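Uncharacterized protein ygiD (Escherichia coli, PDB 2PW6) opens the aromatic ring of DOPA between carbons 4 and 5 in vitro as a zinc-dependent extradiol dioxygenase whose physiological substrate is unknown. Local coordinates at residues S55-F59 with P232-P237; A149-E154 with V211-V217; N198-K202 with L263-S267. All blocks are in the same frame, centred on the assembly; numbering follows the deposited sequence.

From the N terminus, residues 55-59, at the corner in strand 50-60, are met by 232-237, at the start of helix 236-243, and contact 1 thus closes a long loop beside the zinc. Contact 2 lies wholly within that loop: helix 149-159 is joined to the segment 211-217, which follows helix 192-202. Contact 3 starts on that helix, at 198-202, and ends beyond both others at 263-267, so it crosses contact 1 and contact 2 alike. The three also touch. Tyr235 OH probably bonds to Leu216 O, and Tyr235 packs on Val201, while Leu236 lies against His152. Contact 1 holds metal ligands, and the other two tie outlying helices and loops to the same body.

Contact 1. Residues S55-F59 with P232-P237; sequences SAHWF and PEHYLP. With ZN (zinc ion), chain B.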
loop_
_atom_site.group_PDB
_atom_site.type_symbol
_atom_site.label_atom_id
_atom_site.label_comp_id
_atom_site.label_asym_id
_atom_site.label_seq_id
_atom_site.Cartn_x
_atom_site.Cartn_y
_atom_site.Cartn_z
ATOM N N SER A 55 1.897 11.769 6.107
ATOM C CA SER A 55 0.883 10.836 5.573
ATOM C C SER A 55 0.188 10.061 6.654
ATOM O O SER A 55 0.845 9.619 7.588
ATOM C CB SER A 55 1.512 9.810 4.655
ATOM O OG SER A 55 0.550 8.897 4.175
ATOM N N ALA A 56 -1.133 9.842 6.478
ATOM C CA ALA A 56 -1.939 8.851 7.246
ATOM C C ALA A 56 -1.223 7.538 7.441
ATOM O O ALA A 56 -1.322 6.877 8.473
ATOM C CB ALA A 56 -3.273 8.572 6.497
ATOM N N HIS A 57 -0.534 7.125 6.408
ATOM C CA HIS A 57 0.081 5.827 6.391
ATOM C C HIS A 57 1.477 5.733 7.079
ATOM O O HIS A 57 2.039 4.684 7.100
ATOM C CB HIS A 57 0.139 5.336 4.947
ATOM C CG HIS A 57 -1.206 5.106 4.327
ATOM N ND1 HIS A 57 -1.805 3.866 4.317
ATOM C CD2 HIS A 57 -2.063 5.947 3.690
ATOM C CE1 HIS A 57 -2.969 3.948 3.700
ATOM N NE2 HIS A 57 -3.157 5.202 3.314
ATOM N N TRP A 58 2.009 6.806 7.656
ATOM C CA TRP A 58 3.261 6.729 8.509
ATOM C C TRP A 58 2.813 7.007 9.946
ATOM O O TRP A 58 2.894 8.116 10.444
ATOM C CB TRP A 58 4.381 7.700 8.042
ATOM C CG TRP A 58 4.664 7.631 6.493
ATOM C CD1 TRP A 58 4.786 6.501 5.719
ATOM C CD2 TRP A 58 4.838 8.724 5.604
ATOM N NE1 TRP A 58 5.007 6.825 4.394
ATOM C CE2 TRP A 58 5.053 8.190 4.307
ATOM C CE3 TRP A 58 4.879 10.110 5.778
ATOM C CZ2 TRP A 58 5.280 9.004 3.192
ATOM C CZ3 TRP A 58 5.112 10.917 4.665
ATOM C CH2 TRP A 58 5.308 10.362 3.397
ATOM N N PHE A 59 2.267 5.962 10.572
ATOM C CA PHE A 59 1.586 6.024 11.879
ATOM C C PHE A 59 2.358 5.043 12.776
ATOM O O PHE A 59 2.241 3.826 12.621
ATOM C CB PHE A 59 0.121 5.603 11.690
ATOM C CG PHE A 59 -0.803 5.888 12.865
ATOM C CD1 PHE A 59 -0.864 7.136 13.450
ATOM C CD2 PHE A 59 -1.722 4.896 13.301
ATOM C CE1 PHE A 59 -1.768 7.429 14.505
ATOM C CE2 PHE A 59 -2.658 5.174 14.370
ATOM C CZ PHE A 59 -2.674 6.437 14.968
ATOM N N PRO A 232 -7.433 6.673 14.376
ATOM C CA PRO A 232 -7.270 8.075 14.063
ATOM C C PRO A 232 -6.426 8.485 12.838
ATOM O O PRO A 232 -6.531 9.629 12.462
ATOM C CB PRO A 232 -6.644 8.645 15.360
ATOM C CG PRO A 232 -6.658 7.539 16.353
ATOM C CD PRO A 232 -6.607 6.299 15.542
ATOM N N GLU A 233 -5.669 7.588 12.207
ATOM C CA GLU A 233 -4.505 7.977 11.347
ATOM C C GLU A 233 -4.841 8.827 10.120
ATOM O O GLU A 233 -4.110 9.750 9.793
ATOM C CB GLU A 233 -3.641 6.761 10.940
ATOM C CG GLU A 233 -4.216 5.902 9.799
ATOM C CD GLU A 233 -5.478 5.123 10.201
ATOM O OE1 GLU A 233 -5.523 4.673 11.366
ATOM O OE2 GLU A 233 -6.400 4.951 9.359
ATOM N N HIS A 234 -5.967 8.543 9.456
ATOM C CA HIS A 234 -6.349 9.320 8.255
ATOM C C HIS A 234 -6.933 10.682 8.515
ATOM O O HIS A 234 -6.976 11.544 7.613
ATOM C CB HIS A 234 -7.235 8.524 7.321
ATOM C CG HIS A 234 -6.489 7.655 6.354
ATOM N ND1 HIS A 234 -6.041 6.404 6.684
ATOM C CD2 HIS A 234 -6.270 7.786 5.029
ATOM C CE1 HIS A 234 -5.519 5.818 5.624
ATOM N NE2 HIS A 234 -5.637 6.639 4.596
ATOM N N TYR A 235 -7.351 10.893 9.756
ATOM C CA TYR A 235 -7.831 12.187 10.198
ATOM C C TYR A 235 -6.772 13.149 10.816
ATOM O O TYR A 235 -6.794 14.377 10.585
ATOM C CB TYR A 235 -8.905 11.929 11.229
ATOM C CG TYR A 235 -9.489 13.177 11.772
ATOM C CD1 TYR A 235 -10.469 13.859 11.058
ATOM C CD2 TYR A 235 -9.067 13.698 13.018
ATOM C CE1 TYR A 235 -11.039 15.044 11.557
ATOM C CE2 TYR A 235 -9.626 14.891 13.523
ATOM C CZ TYR A 235 -10.611 15.558 12.779
ATOM O OH TYR A 235 -11.210 16.743 13.242
ATOM N N LEU A 236 -5.890 12.580 11.630
ATOM C CA LEU A 236 -4.858 13.330 12.381
ATOM C C LEU A 236 -4.007 14.313 11.548
ATOM O O LEU A 236 -3.657 15.376 12.069
ATOM C CB LEU A 236 -3.928 12.368 13.167
ATOM C CG LEU A 236 -4.527 11.704 14.423
ATOM C CD1 LEU A 236 -3.554 10.663 15.097
ATOM C CD2 LEU A 236 -5.012 12.758 15.463
ATOM N N PRO A 237 -3.706 13.978 10.269
ATOM C CA PRO A 237 -2.910 14.847 9.435
ATOM C C PRO A 237 -3.463 16.238 9.245
ATOM O O PRO A 237 -2.678 17.180 9.087
ATOM C CB PRO A 237 -2.846 14.087 8.092
ATOM C CG PRO A 237 -2.987 12.701 8.459
ATOM C CD PRO A 237 -4.005 12.721 9.549
HETATM ZN ZN ZN B . -5.076 6.295 2.726
#
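The zinc ion joins Ser55-Phe59 and Pro232-Pro237 directly. His57 NE2 lies 2.3 Å from the zinc ion and His234 NE2 lies 2.0 Å from the same ion, and the shared metal brings the two nitrogens close without a hydrogen bond. The rings form an offset edge-to-face pair, planes 82° apart, with the edge of His234 toward the face of His57. His22 of the same chain and Asp86 of the second subunit complete the coordination.

A hydrogen bond from ND1, with the zinc bond at NE2, helps fix the rotation of the His234 ring: His234 ND1 donates to the anti lone pair of Glu233 OE2 at 3.1 Å, almost straight and close to the ring plane. This second-shell carboxylate would probably polarise the imidazole, while Glu233 OE1 is held by Thr231.

The setting is that of the LigB-type extradiol dioxygenases, and the two histidines come from the corner of strand 50-60 and from the segment 232-235. A type I turn from Ser55 to Trp58 makes that corner and presents His57 to the metal. Ser55 OG accepts from His57 N in an ST turn.

Two CH-pi contacts join the segments. Ala56 CB sits centrally over one face of His234, 3.3 Å from the ring centroid. Phe59, with CG anti to its own N (chi1 -168°), reaches across so that Glu233 CB lies over its ring centre, 3.6 Å from the centroid. Phe59 CE1 also meets Leu236 CD1 obliquely, at 3.7 Å. With an alanine here in place of Phe59, Glu233 CB and Leu236 CD1 would probably lose their apolar neighbour and face a gap.

Contact 2. Residues A149-E154 with V211-V217; sequences AAWHFE and VEQHPLV
Phe153 carries the packing between helix 149-159 and the segment Val211-Val217, and its atoms can be followed outward in turn. CB starts in the angle between two valines, with Val217 CG2 3.9 Å from Phe153 CB and Val211 CG2 only slightly farther. CG meets the same two methyls. The ring atoms then divide: CD2 turns to Val211, its CG2 3.6 Å from Phe153 CD2, and CD1 keeps to Val217 CG2. Farther out, Phe153 CE1 reaches His214 CD2 at 4.0 Å, where the two rings meet obliquely, planes 50° apart. The chi1 of -175° sets CG anti to the backbone N and sends the ring out from the helix toward these partners.

His214 is itself steadied, since its ND1 accepts from Leu216 N near the ring plane. One turn earlier in the helix, small side chains permit a close approach: Ala149 CB comes within 3.3 Å of Val217 O, and Val217 CG1 rests on the backbone of Ala150. Glu212 OE1 lies 3.2 Å from Ala150 CB. At the margin Glu154 OE2 lies beside Val211 CG1, 3.5 Å away, a carboxylate oxygen against a methyl.

The whole is mostly apolar packing away from the metal site. Helix 236-243 backs it, with Leu239 against Ala149 and Leu242 touching both Phe153 and Leu216. His152 of helix 149-159 packs on Leu236 and on Ile143 of strand 138-144, which places this helix beside the central sheet.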
loop_
_atom_site.group_PDB
_atom_site.type_symbol
_atom_site.label_atom_id
_atom_site.label_comp_id
_atom_site.label_asym_id
_atom_site.label_seq_id
_atom_site.Cartn_x
_atom_site.Cartn_y
_atom_site.Cartn_z
ATOM N N ALA A 149 -5.099 13.612 20.110
ATOM C CA ALA A 149 -5.388 14.586 19.058
ATOM C C ALA A 149 -4.849 16.005 19.295
ATOM O O ALA A 149 -4.466 16.692 18.323
ATOM C CB ALA A 149 -6.910 14.643 18.793
ATOM N N ALA A 150 -4.908 16.446 20.558
ATOM C CA ALA A 150 -4.463 17.757 21.001
ATOM C C ALA A 150 -2.940 17.933 20.759
ATOM O O ALA A 150 -2.475 18.989 20.340
ATOM C CB ALA A 150 -4.798 17.935 22.499
ATOM N N TRP A 151 -2.211 16.857 21.009
ATOM C CA TRP A 151 -0.782 16.766 20.826
ATOM C C TRP A 151 -0.405 16.914 19.334
ATOM O O TRP A 151 0.470 17.718 18.970
ATOM C CB TRP A 151 -0.304 15.429 21.432
ATOM C CG TRP A 151 1.180 15.294 21.537
ATOM C CD1 TRP A 151 1.965 15.553 22.642
ATOM C CD2 TRP A 151 2.074 14.862 20.496
ATOM N NE1 TRP A 151 3.289 15.293 22.345
ATOM C CE2 TRP A 151 3.385 14.869 21.041
ATOM C CE3 TRP A 151 1.893 14.461 19.159
ATOM C CZ2 TRP A 151 4.509 14.492 20.294
ATOM C CZ3 TRP A 151 3.011 14.079 18.419
ATOM C CH2 TRP A 151 4.307 14.101 18.993
ATOM N N HIS A 152 -1.084 16.162 18.470
ATOM C CA HIS A 152 -0.929 16.327 17.029
ATOM C C HIS A 152 -1.273 17.717 16.548
ATOM O O HIS A 152 -0.610 18.226 15.645
ATOM C CB HIS A 152 -1.721 15.273 16.294
ATOM C CG HIS A 152 -1.355 13.885 16.714
ATOM N ND1 HIS A 152 -0.178 13.290 16.331
ATOM C CD2 HIS A 152 -1.978 13.002 17.537
ATOM C CE1 HIS A 152 -0.109 12.080 16.859
ATOM N NE2 HIS A 152 -1.187 11.882 17.600
ATOM N N PHE A 153 -2.289 18.345 17.148
ATOM C CA PHE A 153 -2.572 19.770 16.887
ATOM C C PHE A 153 -1.388 20.653 17.335
ATOM O O PHE A 153 -0.965 21.542 16.590
ATOM C CB PHE A 153 -3.892 20.231 17.552
ATOM C CG PHE A 153 -4.300 21.664 17.203
ATOM C CD1 PHE A 153 -5.161 21.918 16.147
ATOM C CD2 PHE A 153 -3.827 22.744 17.942
ATOM C CE1 PHE A 153 -5.540 23.227 15.828
ATOM C CE2 PHE A 153 -4.173 24.056 17.619
ATOM C CZ PHE A 153 -5.049 24.289 16.558
ATOM N N GLU A 154 -0.882 20.426 18.549
ATOM C CA GLU A 154 0.326 21.135 19.021
ATOM C C GLU A 154 1.529 20.983 18.081
ATOM O O GLU A 154 2.284 21.936 17.916
ATOM C CB GLU A 154 0.726 20.760 20.454
ATOM C CG GLU A 154 -0.244 21.206 21.559
ATOM C CD GLU A 154 -0.502 22.720 21.651
ATOM O OE1 GLU A 154 0.114 23.528 20.897
ATOM O OE2 GLU A 154 -1.354 23.088 22.500
ATOM N N VAL A 211 -6.995 24.723 22.796
ATOM C CA VAL A 211 -6.840 23.483 22.017
ATOM C C VAL A 211 -7.740 22.350 22.538
ATOM O O VAL A 211 -8.459 21.712 21.771
ATOM C CB VAL A 211 -5.325 23.051 21.936
ATOM C CG1 VAL A 211 -4.718 22.909 23.339
ATOM C CG2 VAL A 211 -5.121 21.773 21.118
ATOM N N GLU A 212 -7.707 22.154 23.853
ATOM C CA GLU A 212 -8.492 21.150 24.562
ATOM C C GLU A 212 -9.994 21.221 24.293
ATOM O O GLU A 212 -10.698 20.221 24.430
ATOM C CB GLU A 212 -8.247 21.279 26.071
ATOM C CG GLU A 212 -6.819 20.977 26.516
ATOM C CD GLU A 212 -6.398 19.522 26.273
ATOM O OE1 GLU A 212 -6.184 19.148 25.094
ATOM O OE2 GLU A 212 -6.260 18.763 27.269
ATOM N N GLN A 213 -10.472 22.404 23.928
ATOM C CA GLN A 213 -11.877 22.612 23.615
ATOM C C GLN A 213 -12.150 22.735 22.102
ATOM O O GLN A 213 -13.272 23.076 21.705
ATOM C CB GLN A 213 -12.447 23.849 24.356
ATOM C CG GLN A 213 -11.824 24.206 25.721
ATOM C CD GLN A 213 -12.147 23.212 26.850
ATOM O OE1 GLN A 213 -12.970 22.302 26.695
ATOM N NE2 GLN A 213 -11.486 23.394 28.003
ATOM N N HIS A 214 -11.158 22.454 21.255
ATOM C CA HIS A 214 -11.362 22.520 19.786
ATOM C C HIS A 214 -12.231 21.343 19.327
ATOM O O HIS A 214 -11.897 20.192 19.600
ATOM C CB HIS A 214 -10.017 22.518 19.040
ATOM C CG HIS A 214 -10.072 23.049 17.636
ATOM N ND1 HIS A 214 -10.944 22.568 16.681
ATOM C CD2 HIS A 214 -9.330 23.998 17.016
ATOM C CE1 HIS A 214 -10.754 23.210 15.541
ATOM N NE2 HIS A 214 -9.780 24.087 15.717
ATOM N N PRO A 215 -13.368 21.638 18.648
ATOM C CA PRO A 215 -14.267 20.628 18.067
ATOM C C PRO A 215 -13.551 19.613 17.178
ATOM O O PRO A 215 -13.857 18.424 17.233
ATOM C CB PRO A 215 -15.224 21.474 17.213
ATOM C CG PRO A 215 -15.301 22.746 17.923
ATOM C CD PRO A 215 -13.891 22.996 18.403
ATOM N N LEU A 216 -12.588 20.079 16.390
ATOM C CA LEU A 216 -11.845 19.193 15.501
ATOM C C LEU A 216 -10.771 18.400 16.229
ATOM O O LEU A 216 -10.306 17.372 15.741
ATOM C CB LEU A 216 -11.281 19.968 14.324
ATOM C CG LEU A 216 -12.344 20.614 13.433
ATOM C CD1 LEU A 216 -11.728 21.047 12.104
ATOM C CD2 LEU A 216 -13.521 19.676 13.168
ATOM N N VAL A 217 -10.404 18.864 17.417
ATOM C CA VAL A 217 -9.505 18.113 18.281
ATOM C C VAL A 217 -10.310 17.066 19.037
ATOM O O VAL A 217 -9.857 15.948 19.218
ATOM C CB VAL A 217 -8.740 19.046 19.263
ATOM C CG1 VAL A 217 -8.171 18.271 20.458
ATOM C CG2 VAL A 217 -7.655 19.799 18.514
#

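Contact 3. Residues N198-K202 with L263-S267; sequences NEYVK and LSMLS
Asn198 and Ser264 make the polar link between helix 192-202 and the segment Leu263-Ser267. Ser264 OG donates to Asn198 OD1 in a very short hydrogen bond of 2.5 Å. Asn198 carries its amide toward the strand with CG anti to the backbone N (chi1 -157°), and Ser264 extends its hydroxyl in a matching anti rotamer, which approaches OD1 at a bend from the C=O direction. The other arm of the amide uses a water: Asn198 ND2 donates to it at 2.9 Å, and the water in turn donates weakly to Ser264 OG. The amide oxygen and nitrogen thus both lead to the one hydroxyl, directly and through water, which favours a single setting of the amide. Ser264 OG also accepts a weak bond from Leu266 N.

Apolar contact follows beside this polar patch. Leu266 reaches back toward the helix, and its CD2 is the methyl that does most of the touching: Val201 CG1 lies 3.6 Å from Leu266 CD2, the two side chains running past each other in opposite directions. The same CD2 meets Lys202 CG, also at 3.6 Å, while Leu266 CD1 rests against that carbon from a little farther off. Only the aliphatic part of Lys202 is used here, its ammonium being paired with Glu256.

Strand 263-264 belongs to a two-stranded antiparallel sheet with 258-259, and Ser264 is bonded through its backbone to Val176, next to the zinc-binding His177. Helix 192-202 thus packs on strand 263-264 and the loop after it, one layer out from the LigB-type metal site, with the side chain of Ser264 about 7 Å from that of His177.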
loop_
_atom_site.group_PDB
_atom_site.type_symbol
_atom_site.label_atom_id
_atom_site.label_comp_id
_atom_site.label_asym_id
_atom_site.label_seq_id
_atom_site.Cartn_x
_atom_site.Cartn_y
_atom_site.Cartn_z
ATOM N N ASN A 198 -18.512 15.112 8.001
ATOM C CA ASN A 198 -17.762 15.996 7.118
ATOM C C ASN A 198 -18.103 17.475 7.298
ATOM O O ASN A 198 -17.208 18.336 7.340
ATOM C CB ASN A 198 -17.979 15.576 5.671
ATOM C CG ASN A 198 -16.858 16.025 4.758
ATOM O OD1 ASN A 198 -15.729 15.500 4.821
ATOM N ND2 ASN A 198 -17.161 16.977 3.884
ATOM N N GLU A 199 -19.402 17.765 7.428
ATOM C CA GLU A 199 -19.881 19.137 7.598
ATOM C C GLU A 199 -19.485 19.732 8.945
ATOM O O GLU A 199 -19.205 20.909 9.033
ATOM C CB GLU A 199 -21.414 19.213 7.363
ATOM C CG GLU A 199 -21.830 18.894 5.902
ATOM C CD GLU A 199 -21.247 19.864 4.883
ATOM O OE1 GLU A 199 -21.114 21.067 5.186
ATOM O OE2 GLU A 199 -20.914 19.432 3.762
ATOM N N TYR A 200 -19.485 18.911 9.986
ATOM C CA TYR A 200 -18.930 19.257 11.291
ATOM C C TYR A 200 -17.428 19.574 11.214
ATOM O O TYR A 200 -16.930 20.403 11.984
ATOM C CB TYR A 200 -19.161 18.095 12.252
ATOM C CG TYR A 200 -18.487 18.188 13.606
ATOM C CD1 TYR A 200 -18.930 19.102 14.575
ATOM C CD2 TYR A 200 -17.425 17.336 13.939
ATOM C CE1 TYR A 200 -18.331 19.174 15.834
ATOM C CE2 TYR A 200 -16.815 17.400 15.207
ATOM C CZ TYR A 200 -17.273 18.320 16.146
ATOM O OH TYR A 200 -16.684 18.384 17.407
ATOM N N VAL A 201 -16.717 18.899 10.303
ATOM C CA VAL A 201 -15.313 19.228 10.020
ATOM C C VAL A 201 -15.210 20.635 9.406
ATOM O O VAL A 201 -14.649 21.539 10.026
ATOM C CB VAL A 201 -14.559 18.117 9.181
ATOM C CG1 VAL A 201 -13.245 18.647 8.601
ATOM C CG2 VAL A 201 -14.276 16.910 10.046
ATOM N N LYS A 202 -15.798 20.812 8.225
ATOM C CA LYS A 202 -15.820 22.088 7.521
ATOM C C LYS A 202 -16.315 23.293 8.328
ATOM O O LYS A 202 -15.827 24.415 8.125
ATOM C CB LYS A 202 -16.681 21.962 6.269
ATOM C CG LYS A 202 -16.162 20.977 5.247
ATOM C CD LYS A 202 -17.166 20.765 4.146
ATOM C CE LYS A 202 -17.624 22.073 3.523
ATOM N NZ LYS A 202 -18.482 21.762 2.355
ATOM N N LEU A 263 -15.626 7.764 1.541
ATOM C CA LEU A 263 -14.283 8.331 1.401
ATOM C C LEU A 263 -14.325 9.849 1.236
ATOM O O LEU A 263 -14.547 10.346 0.134
ATOM C CB LEU A 263 -13.533 7.668 0.249
ATOM C CG LEU A 263 -12.006 7.832 0.179
ATOM C CD1 LEU A 263 -11.262 7.321 1.463
ATOM C CD2 LEU A 263 -11.527 7.074 -1.007
ATOM N N SER A 264 -14.097 10.596 2.317
ATOM C CA SER A 264 -14.074 12.059 2.160
ATOM C C SER A 264 -12.783 12.646 1.543
ATOM O O SER A 264 -11.654 12.273 1.899
ATOM C CB SER A 264 -14.468 12.812 3.416
ATOM O OG SER A 264 -14.422 14.204 3.135
HETATM N N MSE A 265 -12.996 13.554 0.593
HETATM C CA MSE A 265 -11.932 14.064 -0.266
HETATM C C MSE A 265 -11.677 15.521 0.065
HETATM O O MSE A 265 -10.975 16.228 -0.663
HETATM C CB MSE A 265 -12.290 13.901 -1.754
HETATM C CG MSE A 265 -12.270 12.493 -2.340
HETATM SE SE MSE A 265 -10.693 11.329 -2.017
HETATM C CE MSE A 265 -10.371 10.647 -3.797
ATOM N N LEU A 266 -12.258 15.963 1.171
ATOM C CA LEU A 266 -12.051 17.287 1.694
ATOM C C LEU A 266 -10.568 17.675 1.846
ATOM O O LEU A 266 -9.863 17.157 2.735
ATOM C CB LEU A 266 -12.746 17.419 3.042
ATOM C CG LEU A 266 -12.637 18.792 3.696
ATOM C CD1 LEU A 266 -13.292 19.880 2.832
ATOM C CD2 LEU A 266 -13.294 18.738 5.009
ATOM N N SER A 267 -10.135 18.597 0.981
ATOM C CA SER A 267 -8.835 19.254 1.056
ATOM C C SER A 267 -8.885 20.654 1.689
ATOM O O SER A 267 -9.884 21.374 1.566
ATOM C CB SER A 267 -8.232 19.291 -0.322
ATOM O OG SER A 267 -8.171 17.959 -0.817
HETATM O O HOH W 1 -15.584 16.781 1.432
#